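Long-range contacts in 50S ribosomal protein L16 arginine hydroxylase (Escherichia coli, PDB 4CCL), which hydroxylates an arginine of ribosomal protein uL16 as an iron- and 2-oxoglutarate-dependent oxygenase that regulates growth: residues R140-G145 and F185-Y190; K19-L24 and A167-E172; P124-Y129 and L160-F165. One frame throughout, in Å; residues are numbered along the deposited sequence.

Contact 1: residues R140-G145 and F185-Y190; sequences RRWRVG and FPHEGY. With SO4 (sulfate ion), chain L.
Gly189 covers one face of the Trp142 indole, its CA 3.7 Å from the centroid of the six-membered ring and close to the ring normal, while O2 of the sulfate sits at the indole edge, in plane. CZ3 of Trp142 in turn meets the edge of the His187 imidazole, 3.9 Å from CD2. Over one face of the Tyr190 ring lies CB of Arg141; with CG anti to the backbone N (chi1 180°) and the chain extended, this arginine runs alongside the ring and sets its guanidinium edge against the phenol. There NH1 donates to Tyr190 OH (3.0 Å, 159° at the hydrogen), while NH2 forms a salt bridge with Asp170. The Phe185 ring receives Gly145 O at its edge, and Phe185 O lies in the plane of the His187 ring, 2.9 Å from ND1, a bond that should fix the rotation of this catalytic iron ligand. The two strands are antiparallel neighbours in the small three-stranded sheet of the JmjC double-stranded beta-helix, with 140-145 in the middle. Hydrogen-bonded pairs Arg141-Tyr190 and Arg143-Glu188 alternate with the non-hydrogen-bonded pairs Trp142-Gly189 and Val144-His187, so Trp142, Val144 and His187 all share one face. A leucine in place of Trp142 has no flat face and no NE1, and would probably leave a gap over Gly189 CA and reduce Asn197 OD1 to its bond from Arg140 NH1. On the other face, Arg143 NH1 and Glu188 OE1 make a long salt bridge of 3.7 Å, the stronger polar partner of Arg143 being Phe165 O. Arg140, an inferred substrate-binding residue, bends at its third torsion (84°) and gives NH1 to sulfate O3 at 2.7 Å; Ser114, also inferred to bind substrate, holds the same anion.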
loop_
_atom_site.group_PDB
_atom_site.type_symbol
_atom_site.label_atom_id
_atom_site.label_comp_id
_atom_site.label_asym_id
_atom_site.label_seq_id
_atom_site.Cartn_x
_atom_site.Cartn_y
_atom_site.Cartn_z
ATOM N N ARG B 140 17.690 -32.732 24.354
ATOM C CA ARG B 140 17.494 -32.793 22.913
ATOM C C ARG B 140 18.826 -32.747 22.195
ATOM O O ARG B 140 19.794 -32.163 22.684
ATOM C CB ARG B 140 16.628 -31.633 22.420
ATOM C CG ARG B 140 15.312 -31.493 23.140
ATOM C CD ARG B 140 14.419 -30.475 22.470
ATOM N NE ARG B 140 13.676 -31.046 21.351
ATOM C CZ ARG B 140 13.058 -30.323 20.425
ATOM N NH1 ARG B 140 13.108 -28.997 20.475
ATOM N NH2 ARG B 140 12.398 -30.920 19.443
ATOM N N ARG B 141 18.868 -33.381 21.032
ATOM C CA ARG B 141 19.990 -33.238 20.130
ATOM C C ARG B 141 19.673 -32.094 19.184
ATOM O O ARG B 141 18.651 -32.118 18.492
ATOM C CB ARG B 141 20.219 -34.525 19.344
ATOM C CG ARG B 141 21.376 -34.456 18.362
ATOM C CD ARG B 141 21.470 -35.745 17.571
ATOM N NE ARG B 141 22.571 -35.737 16.613
ATOM C CZ ARG B 141 22.805 -36.718 15.748
ATOM N NH1 ARG B 141 22.013 -37.780 15.724
ATOM N NH2 ARG B 141 23.828 -36.637 14.908
ATOM N N TRP B 142 20.538 -31.087 19.187
ATOM C CA TRP B 142 20.429 -29.949 18.290
ATOM C C TRP B 142 21.576 -29.920 17.289
ATOM O O TRP B 142 22.744 -30.154 17.634
ATOM C CB TRP B 142 20.367 -28.632 19.068
ATOM C CG TRP B 142 18.980 -28.268 19.479
ATOM C CD1 TRP B 142 18.431 -28.405 20.713
ATOM C CD2 TRP B 142 17.954 -27.720 18.627
ATOM N NE1 TRP B 142 17.126 -27.968 20.696
ATOM C CE2 TRP B 142 16.814 -27.553 19.454
ATOM C CE3 TRP B 142 17.896 -27.364 17.289
ATOM C CZ2 TRP B 142 15.624 -27.030 18.935
ATOM C CZ3 TRP B 142 16.710 -26.849 16.791
ATOM C CH2 TRP B 142 15.589 -26.688 17.617
ATOM N N ARG B 143 21.210 -29.633 16.046
ATOM C CA ARG B 143 22.133 -29.584 14.930
ATOM C C ARG B 143 21.926 -28.292 14.146
ATOM O O ARG B 143 20.795 -27.905 13.858
ATOM C CB ARG B 143 21.940 -30.798 14.019
ATOM C CG ARG B 143 22.211 -32.134 14.704
ATOM C CD ARG B 143 21.936 -33.320 13.789
ATOM N NE ARG B 143 22.847 -33.358 12.649
ATOM C CZ ARG B 143 22.509 -33.019 11.409
ATOM N NH1 ARG B 143 21.273 -32.621 11.142
ATOM N NH2 ARG B 143 23.407 -33.083 10.436
ATOM N N VAL B 144 23.025 -27.617 13.828
ATOM C CA VAL B 144 22.980 -26.412 13.015
ATOM C C VAL B 144 23.988 -26.531 11.879
ATOM O O VAL B 144 25.152 -26.867 12.108
ATOM C CB VAL B 144 23.315 -25.153 13.837
ATOM C CG1 VAL B 144 23.017 -23.901 13.023
ATOM C CG2 VAL B 144 22.533 -25.138 15.142
ATOM N N GLY B 145 23.540 -26.259 10.657
ATOM C CA GLY B 145 24.419 -26.314 9.506
ATOM C C GLY B 145 24.948 -24.948 9.128
ATOM O O GLY B 145 24.500 -23.928 9.655
ATOM N N PHE B 185 20.658 -19.828 9.064
ATOM C CA PHE B 185 21.337 -21.068 9.424
ATOM C C PHE B 185 20.339 -22.200 9.612
ATOM O O PHE B 185 19.494 -22.145 10.502
ATOM C CB PHE B 185 22.165 -20.882 10.700
ATOM C CG PHE B 185 23.378 -20.018 10.515
ATOM C CD1 PHE B 185 23.268 -18.639 10.526
ATOM C CD2 PHE B 185 24.630 -20.585 10.327
ATOM C CE1 PHE B 185 24.380 -17.839 10.355
ATOM C CE2 PHE B 185 25.749 -19.789 10.155
ATOM C CZ PHE B 185 25.623 -18.413 10.169
ATOM N N PRO B 186 20.433 -23.237 8.768
ATOM C CA PRO B 186 19.529 -24.381 8.896
ATOM C C PRO B 186 19.773 -25.109 10.204
ATOM O O PRO B 186 20.922 -25.330 10.589
ATOM C CB PRO B 186 19.912 -25.269 7.710
ATOM C CG PRO B 186 21.313 -24.893 7.397
ATOM C CD PRO B 186 21.412 -23.424 7.684
ATOM N N HIS B 187 18.695 -25.465 10.888
ATOM C CA HIS B 187 18.812 -26.155 12.158
ATOM C C HIS B 187 17.704 -27.178 12.337
ATOM O O HIS B 187 16.619 -27.053 11.768
ATOM C CB HIS B 187 18.807 -25.157 13.315
ATOM C CG HIS B 187 17.645 -24.218 13.294
ATOM N ND1 HIS B 187 17.659 -23.032 12.596
ATOM C CD2 HIS B 187 16.428 -24.290 13.888
ATOM C CE1 HIS B 187 16.504 -22.411 12.756
ATOM N NE2 HIS B 187 15.739 -23.157 13.537
ATOM N N GLU B 188 17.997 -28.202 13.126
ATOM C CA GLU B 188 17.035 -29.242 13.424
ATOM C C GLU B 188 17.334 -29.729 14.822
ATOM O O GLU B 188 18.488 -29.783 15.222
ATOM C CB GLU B 188 17.192 -30.400 12.442
ATOM C CG GLU B 188 16.300 -31.590 12.741
ATOM C CD GLU B 188 16.499 -32.731 11.767
ATOM O OE1 GLU B 188 17.596 -32.830 11.179
ATOM O OE2 GLU B 188 15.553 -33.527 11.588
ATOM N N GLY B 189 16.306 -30.103 15.568
ATOM C CA GLY B 189 16.554 -30.707 16.855
ATOM C C GLY B 189 15.441 -31.641 17.249
ATOM O O GLY B 189 14.296 -31.470 16.831
ATOM N N TYR B 190 15.773 -32.619 18.083
ATOM C CA TYR B 190 14.801 -33.638 18.448
ATOM C C TYR B 190 15.064 -34.195 19.839
ATOM O O TYR B 190 16.204 -34.254 20.293
ATOM C CB TYR B 190 14.738 -34.755 17.395
ATOM C CG TYR B 190 15.975 -35.625 17.289
ATOM C CD1 TYR B 190 16.142 -36.732 18.114
ATOM C CD2 TYR B 190 16.962 -35.356 16.347
ATOM C CE1 TYR B 190 17.262 -37.534 18.018
ATOM C CE2 TYR B 190 18.089 -36.158 16.242
ATOM C CZ TYR B 190 18.233 -37.244 17.082
ATOM O OH TYR B 190 19.346 -38.047 16.988
HETATM S S SO4 L . 11.436 -26.482 18.468
HETATM O O1 SO4 L . 11.617 -25.975 19.825
HETATM O O2 SO4 L . 11.801 -25.450 17.500
HETATM O O3 SO4 L . 12.293 -27.644 18.257
HETATM O O4 SO4 L . 10.037 -26.857 18.289
#

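Contact 2: residues K19-L24 and A167-E172; sequences KRPVVL and AIIDEE
Where the two sheets of the JmjC barrel come together at their edges, Pro21 and Val23 pack against Ile169, with Ile168 and Glu171 flanking it. Ile169 divides its branches between the two partners: its CG2 meets CG2 of Val23 at 3.9 Å, and its CD1 lies 4.2 Å from CB of Pro21. CG1 of Ile169 is anti to the carbonyl carbon (chi1 -68°), which carries CD1 to the proline while CG2 is left for the valine. Strand 22-24 lies at one edge of the large antiparallel sheet and 167-173 at one edge of the small one, and they meet here mainly through apolar side-chain packing. Ile168 and Ile169 form a classic beta bulge opposite Val144, and both isoleucines turn toward 19-24 as a result. CD1 of Ile168 comes within 4.2 Å of Pro21 CG and 3.8 Å of Arg20 NH2, its side chain crossing the arginine at about a right angle. That guanidinium has its charge partner in Glu146. Glu171 and Val23 come from opposite directions, and the carboxylate rests on the two methyls, OE1 3.8 Å from CG1 and OE2 equally far from CG2. In this surface-lying patch, Phe185 also touches Arg20 and Pro21, and Leu179 of strand 178-181 touches Val23.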
loop_
_atom_site.group_PDB
_atom_site.type_symbol
_atom_site.label_atom_id
_atom_site.label_comp_id
_atom_site.label_asym_id
_atom_site.label_seq_id
_atom_site.Cartn_x
_atom_site.Cartn_y
_atom_site.Cartn_z
ATOM N N LYS B 19 25.556 -12.911 13.332
ATOM C CA LYS B 19 26.734 -13.388 12.612
ATOM C C LYS B 19 26.858 -14.909 12.619
ATOM O O LYS B 19 26.698 -15.558 11.588
ATOM C CB LYS B 19 28.003 -12.758 13.189
ATOM C CG LYS B 19 27.964 -11.242 13.250
ATOM C CD LYS B 19 29.209 -10.674 13.899
ATOM C CE LYS B 19 28.993 -9.225 14.306
ATOM N NZ LYS B 19 28.006 -9.117 15.421
ATOM N N ARG B 20 27.140 -15.466 13.795
ATOM C CA ARG B 20 27.403 -16.894 13.941
ATOM C C ARG B 20 26.596 -17.475 15.092
ATOM O O ARG B 20 26.365 -16.800 16.097
ATOM C CB ARG B 20 28.890 -17.135 14.211
ATOM C CG ARG B 20 29.830 -16.487 13.208
ATOM C CD ARG B 20 29.607 -17.025 11.807
ATOM N NE ARG B 20 29.939 -18.442 11.702
ATOM C CZ ARG B 20 29.693 -19.186 10.627
ATOM N NH1 ARG B 20 29.110 -18.648 9.566
ATOM N NH2 ARG B 20 30.030 -20.468 10.613
ATOM N N PRO B 21 26.164 -18.736 14.951
ATOM C CA PRO B 21 25.462 -19.415 16.042
ATOM C C PRO B 21 26.396 -19.897 17.145
ATOM O O PRO B 21 27.573 -20.153 16.894
ATOM C CB PRO B 21 24.813 -20.612 15.343
ATOM C CG PRO B 21 25.703 -20.899 14.197
ATOM C CD PRO B 21 26.204 -19.555 13.727
ATOM N N VAL B 22 25.868 -20.011 18.360
ATOM C CA VAL B 22 26.642 -20.582 19.458
ATOM C C VAL B 22 25.786 -21.465 20.347
ATOM O O VAL B 22 24.567 -21.321 20.396
ATOM C CB VAL B 22 27.286 -19.506 20.366
ATOM C CG1 VAL B 22 28.798 -19.660 20.386
ATOM C CG2 VAL B 22 26.873 -18.108 19.946
ATOM N N VAL B 23 26.435 -22.390 21.040
ATOM C CA VAL B 23 25.806 -23.064 22.160
ATOM C C VAL B 23 26.341 -22.400 23.413
ATOM O O VAL B 23 27.546 -22.414 23.665
ATOM C CB VAL B 23 26.138 -24.562 22.206
ATOM C CG1 VAL B 23 25.555 -25.188 23.464
ATOM C CG2 VAL B 23 25.608 -25.259 20.968
ATOM N N LEU B 24 25.450 -21.807 24.195
ATOM C CA LEU B 24 25.864 -21.194 25.440
ATOM C C LEU B 24 25.519 -22.190 26.530
ATOM O O LEU B 24 24.348 -22.406 26.844
ATOM C CB LEU B 24 25.109 -19.882 25.655
ATOM C CG LEU B 24 25.101 -18.917 24.465
ATOM C CD1 LEU B 24 24.030 -17.856 24.633
ATOM C CD2 LEU B 24 26.470 -18.272 24.273
ATOM N N ALA B 167 26.239 -30.725 9.668
ATOM C CA ALA B 167 26.167 -29.872 10.849
ATOM C C ALA B 167 27.503 -29.239 11.228
ATOM O O ALA B 167 28.518 -29.930 11.330
ATOM C CB ALA B 167 25.603 -30.654 12.029
ATOM N N ILE B 168 27.500 -27.922 11.416
ATOM C CA ILE B 168 28.638 -27.251 12.034
ATOM C C ILE B 168 28.468 -27.253 13.550
ATOM O O ILE B 168 29.400 -26.946 14.291
ATOM C CB ILE B 168 28.819 -25.805 11.524
ATOM C CG1 ILE B 168 27.675 -24.908 11.999
ATOM C CG2 ILE B 168 28.935 -25.788 10.010
ATOM C CD1 ILE B 168 27.818 -23.463 11.569
ATOM N N ILE B 169 27.264 -27.589 14.004
ATOM C CA ILE B 169 27.023 -27.823 15.424
ATOM C C ILE B 169 26.191 -29.084 15.603
ATOM O O ILE B 169 25.092 -29.170 15.083
ATOM C CB ILE B 169 26.284 -26.639 16.094
ATOM C CG1 ILE B 169 27.180 -25.399 16.159
ATOM C CG2 ILE B 169 25.822 -27.018 17.495
ATOM C CD1 ILE B 169 26.491 -24.170 16.719
ATOM N N ASP B 170 26.721 -30.073 16.314
ATOM C CA ASP B 170 25.912 -31.224 16.700
ATOM C C ASP B 170 26.140 -31.482 18.185
ATOM O O ASP B 170 27.228 -31.902 18.579
ATOM C CB ASP B 170 26.318 -32.448 15.869
ATOM C CG ASP B 170 25.319 -33.589 15.969
ATOM O OD1 ASP B 170 24.680 -33.742 17.030
ATOM O OD2 ASP B 170 25.174 -34.340 14.979
ATOM N N GLU B 171 25.108 -31.281 19.004
ATOM C CA GLU B 171 25.279 -31.374 20.458
ATOM C C GLU B 171 24.011 -31.815 21.178
ATOM O O GLU B 171 22.916 -31.725 20.638
ATOM C CB GLU B 171 25.752 -30.035 21.051
ATOM C CG GLU B 171 27.142 -29.577 20.620
ATOM C CD GLU B 171 27.723 -28.508 21.523
ATOM O OE1 GLU B 171 27.365 -28.478 22.720
ATOM O OE2 GLU B 171 28.541 -27.699 21.034
ATOM N N GLU B 172 24.175 -32.298 22.404
ATOM C CA GLU B 172 23.043 -32.609 23.268
ATOM C C GLU B 172 22.928 -31.537 24.338
ATOM O O GLU B 172 23.883 -31.280 25.071
ATOM C CB GLU B 172 23.232 -33.969 23.931
ATOM C CG GLU B 172 23.406 -35.118 22.961
ATOM C CD GLU B 172 23.852 -36.390 23.654
ATOM O OE1 GLU B 172 24.399 -36.297 24.773
ATOM O OE2 GLU B 172 23.650 -37.483 23.084
#

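Contact 3: residues P124-Y129 and L160-F165; sequences PHLDQY and LQVDPF
Here the loop between strands 108-116 and 131-135 packs, beside the iron site, on the end of the weakly bonded strand 159-161 and the chain that follows it, with the Pro124 ring cradled by Gln161, Val162 and Phe165 just before the HxD motif of His125 and Asp127. CB of Pro124 is the main touching point: CG2 of Val162 lies 3.8 Å from it, and CE2 of Phe165 is 3.7 Å away, with the proline carbon at the edge of the phenyl ring. On the far end of the proline, CD lies 3.8 Å from CD of the Gln161 amide, whose NE2 is tied to Val122 O. A single hydrogen bond joins the segments, from Val162 N to Pro124 O at 3.2 Å; the donor stands 54° above the carbonyl plane, so the bond is not directed at a lone pair. The same oxygen also takes a CA-H...O contact from Gln161 CA. CB of His125 rests 3.6 Å from Leu160 O, but CG falls between the backbone N and the carbonyl carbon (chi1 63°) and the imidazole leads away from 160-165. Its ND1 makes only a weak bond to Asp127 OD1, at 3.4 Å; both residues are iron ligands. Leu126 meets Val162 at about a right angle, CG to CG1. Around the contact, strand 187-191 supplies Glu188, which touches both Pro124 and Phe165, and His187, which bonds to the His125 backbone and packs edge-to-face with its ring, while strand 153-154 flanks the other segment, where His153 is bonded to the Gln161 backbone.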
loop_
_atom_site.group_PDB
_atom_site.type_symbol
_atom_site.label_atom_id
_atom_site.label_comp_id
_atom_site.label_asym_id
_atom_site.label_seq_id
_atom_site.Cartn_x
_atom_site.Cartn_y
_atom_site.Cartn_z
ATOM N N PRO B 124 14.247 -30.408 9.986
ATOM C CA PRO B 124 15.211 -29.351 9.658
ATOM C C PRO B 124 14.514 -28.147 9.040
ATOM O O PRO B 124 13.613 -28.336 8.227
ATOM C CB PRO B 124 16.133 -30.008 8.617
ATOM C CG PRO B 124 15.599 -31.403 8.388
ATOM C CD PRO B 124 14.214 -31.456 8.955
ATOM N N HIS B 125 14.922 -26.934 9.404
ATOM C CA HIS B 125 14.278 -25.738 8.861
ATOM C C HIS B 125 15.119 -24.464 8.934
ATOM O O HIS B 125 16.087 -24.381 9.690
ATOM C CB HIS B 125 12.911 -25.512 9.516
ATOM C CG HIS B 125 12.980 -25.256 10.989
ATOM N ND1 HIS B 125 12.592 -24.060 11.553
ATOM C CD2 HIS B 125 13.394 -26.040 12.012
ATOM C CE1 HIS B 125 12.763 -24.119 12.863
ATOM N NE2 HIS B 125 13.247 -25.307 13.166
ATOM N N LEU B 126 14.720 -23.473 8.142
ATOM C CA LEU B 126 15.337 -22.153 8.147
ATOM C C LEU B 126 14.392 -21.136 8.777
ATOM O O LEU B 126 13.172 -21.262 8.670
ATOM C CB LEU B 126 15.672 -21.719 6.716
ATOM C CG LEU B 126 17.026 -22.163 6.162
ATOM C CD1 LEU B 126 17.217 -21.674 4.742
ATOM C CD2 LEU B 126 18.127 -21.639 7.049
ATOM N N ASP B 127 14.959 -20.136 9.443
ATOM C CA ASP B 127 14.182 -19.009 9.947
ATOM C C ASP B 127 14.721 -17.730 9.327
ATOM O O ASP B 127 15.869 -17.687 8.889
ATOM C CB ASP B 127 14.266 -18.917 11.473
ATOM C CG ASP B 127 13.430 -19.970 12.172
ATOM O OD1 ASP B 127 12.619 -20.636 11.496
ATOM O OD2 ASP B 127 13.577 -20.122 13.405
ATOM N N GLN B 128 13.892 -16.694 9.268
ATOM C CA GLN B 128 14.365 -15.381 8.839
ATOM C C GLN B 128 14.743 -14.509 10.029
ATOM O O GLN B 128 15.091 -13.339 9.869
ATOM C CB GLN B 128 13.345 -14.672 7.944
ATOM C CG GLN B 128 13.309 -15.189 6.514
ATOM C CD GLN B 128 14.686 -15.234 5.866
ATOM O OE1 GLN B 128 15.026 -16.198 5.181
ATOM N NE2 GLN B 128 15.481 -14.187 6.076
ATOM N N TYR B 129 14.670 -15.082 11.225
ATOM C CA TYR B 129 14.904 -14.313 12.439
ATOM C C TYR B 129 15.884 -14.978 13.402
ATOM O O TYR B 129 16.100 -16.190 13.354
ATOM C CB TYR B 129 13.578 -14.062 13.152
ATOM C CG TYR B 129 12.481 -13.574 12.234
ATOM C CD1 TYR B 129 12.390 -12.234 11.882
ATOM C CD2 TYR B 129 11.540 -14.456 11.714
ATOM C CE1 TYR B 129 11.389 -11.786 11.040
ATOM C CE2 TYR B 129 10.539 -14.018 10.875
ATOM C CZ TYR B 129 10.468 -12.683 10.539
ATOM O OH TYR B 129 9.469 -12.248 9.702
ATOM N N LEU B 160 7.281 -26.237 6.847
ATOM C CA LEU B 160 8.449 -25.914 6.025
ATOM C C LEU B 160 9.708 -26.643 6.476
ATOM O O LEU B 160 10.029 -26.677 7.665
ATOM C CB LEU B 160 8.720 -24.407 6.027
ATOM C CG LEU B 160 8.223 -23.588 4.833
ATOM C CD1 LEU B 160 8.716 -24.178 3.514
ATOM C CD2 LEU B 160 6.709 -23.488 4.857
ATOM N N GLN B 161 10.428 -27.208 5.512
ATOM C CA GLN B 161 11.669 -27.918 5.793
ATOM C C GLN B 161 12.711 -27.712 4.701
ATOM O O GLN B 161 12.398 -27.250 3.604
ATOM C CB GLN B 161 11.412 -29.416 5.977
ATOM C CG GLN B 161 10.805 -29.789 7.316
ATOM C CD GLN B 161 10.686 -31.290 7.504
ATOM O OE1 GLN B 161 11.080 -32.068 6.639
ATOM N NE2 GLN B 161 10.144 -31.704 8.645
ATOM N N VAL B 162 13.955 -28.054 5.015
ATOM C CA VAL B 162 15.012 -28.072 4.018
ATOM C C VAL B 162 15.551 -29.491 3.891
ATOM O O VAL B 162 15.123 -30.392 4.613
ATOM C CB VAL B 162 16.172 -27.134 4.403
ATOM C CG1 VAL B 162 15.695 -25.694 4.469
ATOM C CG2 VAL B 162 16.781 -27.559 5.733
ATOM N N ASP B 163 16.499 -29.684 2.980
ATOM C CA ASP B 163 17.149 -30.978 2.833
ATOM C C ASP B 163 18.123 -31.162 3.993
ATOM O O ASP B 163 18.588 -30.175 4.567
ATOM C CB ASP B 163 17.876 -31.062 1.487
ATOM C CG ASP B 163 16.944 -30.849 0.308
ATOM O OD1 ASP B 163 15.714 -30.986 0.485
ATOM O OD2 ASP B 163 17.440 -30.538 -0.795
ATOM N N PRO B 164 18.423 -32.421 4.357
ATOM C CA PRO B 164 19.369 -32.660 5.453
ATOM C C PRO B 164 20.716 -32.002 5.181
ATOM O O PRO B 164 21.146 -31.921 4.030
ATOM C CB PRO B 164 19.511 -34.189 5.475
ATOM C CG PRO B 164 19.007 -34.653 4.145
ATOM C CD PRO B 164 17.925 -33.681 3.783
ATOM N N PHE B 165 21.367 -31.532 6.237
ATOM C CA PHE B 165 22.566 -30.721 6.095
ATOM C C PHE B 165 23.724 -31.273 6.912
ATOM O O PHE B 165 23.526 -32.025 7.865
ATOM C CB PHE B 165 22.269 -29.281 6.521
ATOM C CG PHE B 165 21.615 -29.174 7.872
ATOM C CD1 PHE B 165 22.379 -29.113 9.026
ATOM C CD2 PHE B 165 20.234 -29.136 7.986
ATOM C CE1 PHE B 165 21.781 -29.018 10.267
ATOM C CE2 PHE B 165 19.630 -29.040 9.227
ATOM C CZ PHE B 165 20.405 -28.981 10.367
#

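Contact 1 lies between the other two: its centre is 8 Å from that of contact 2 and 9 Å from that of contact 3, which are themselves 15 Å apart. Strand 140-145 joins contact 1 to contact 2 as the neighbour of 167-173 in the small sheet, where Val144 O and Ile168 N, 2.7 Å apart, are probably hydrogen-bonded. Toward contact 3, Pro186 N packs 3.3 Å from Leu126 CD2. The iron-binding triad is split between contacts 1 and 3, the His187 side chain lying about 3 Å from that of His125 and about 4 Å from that of Asp127; contact 2 packs outside this site.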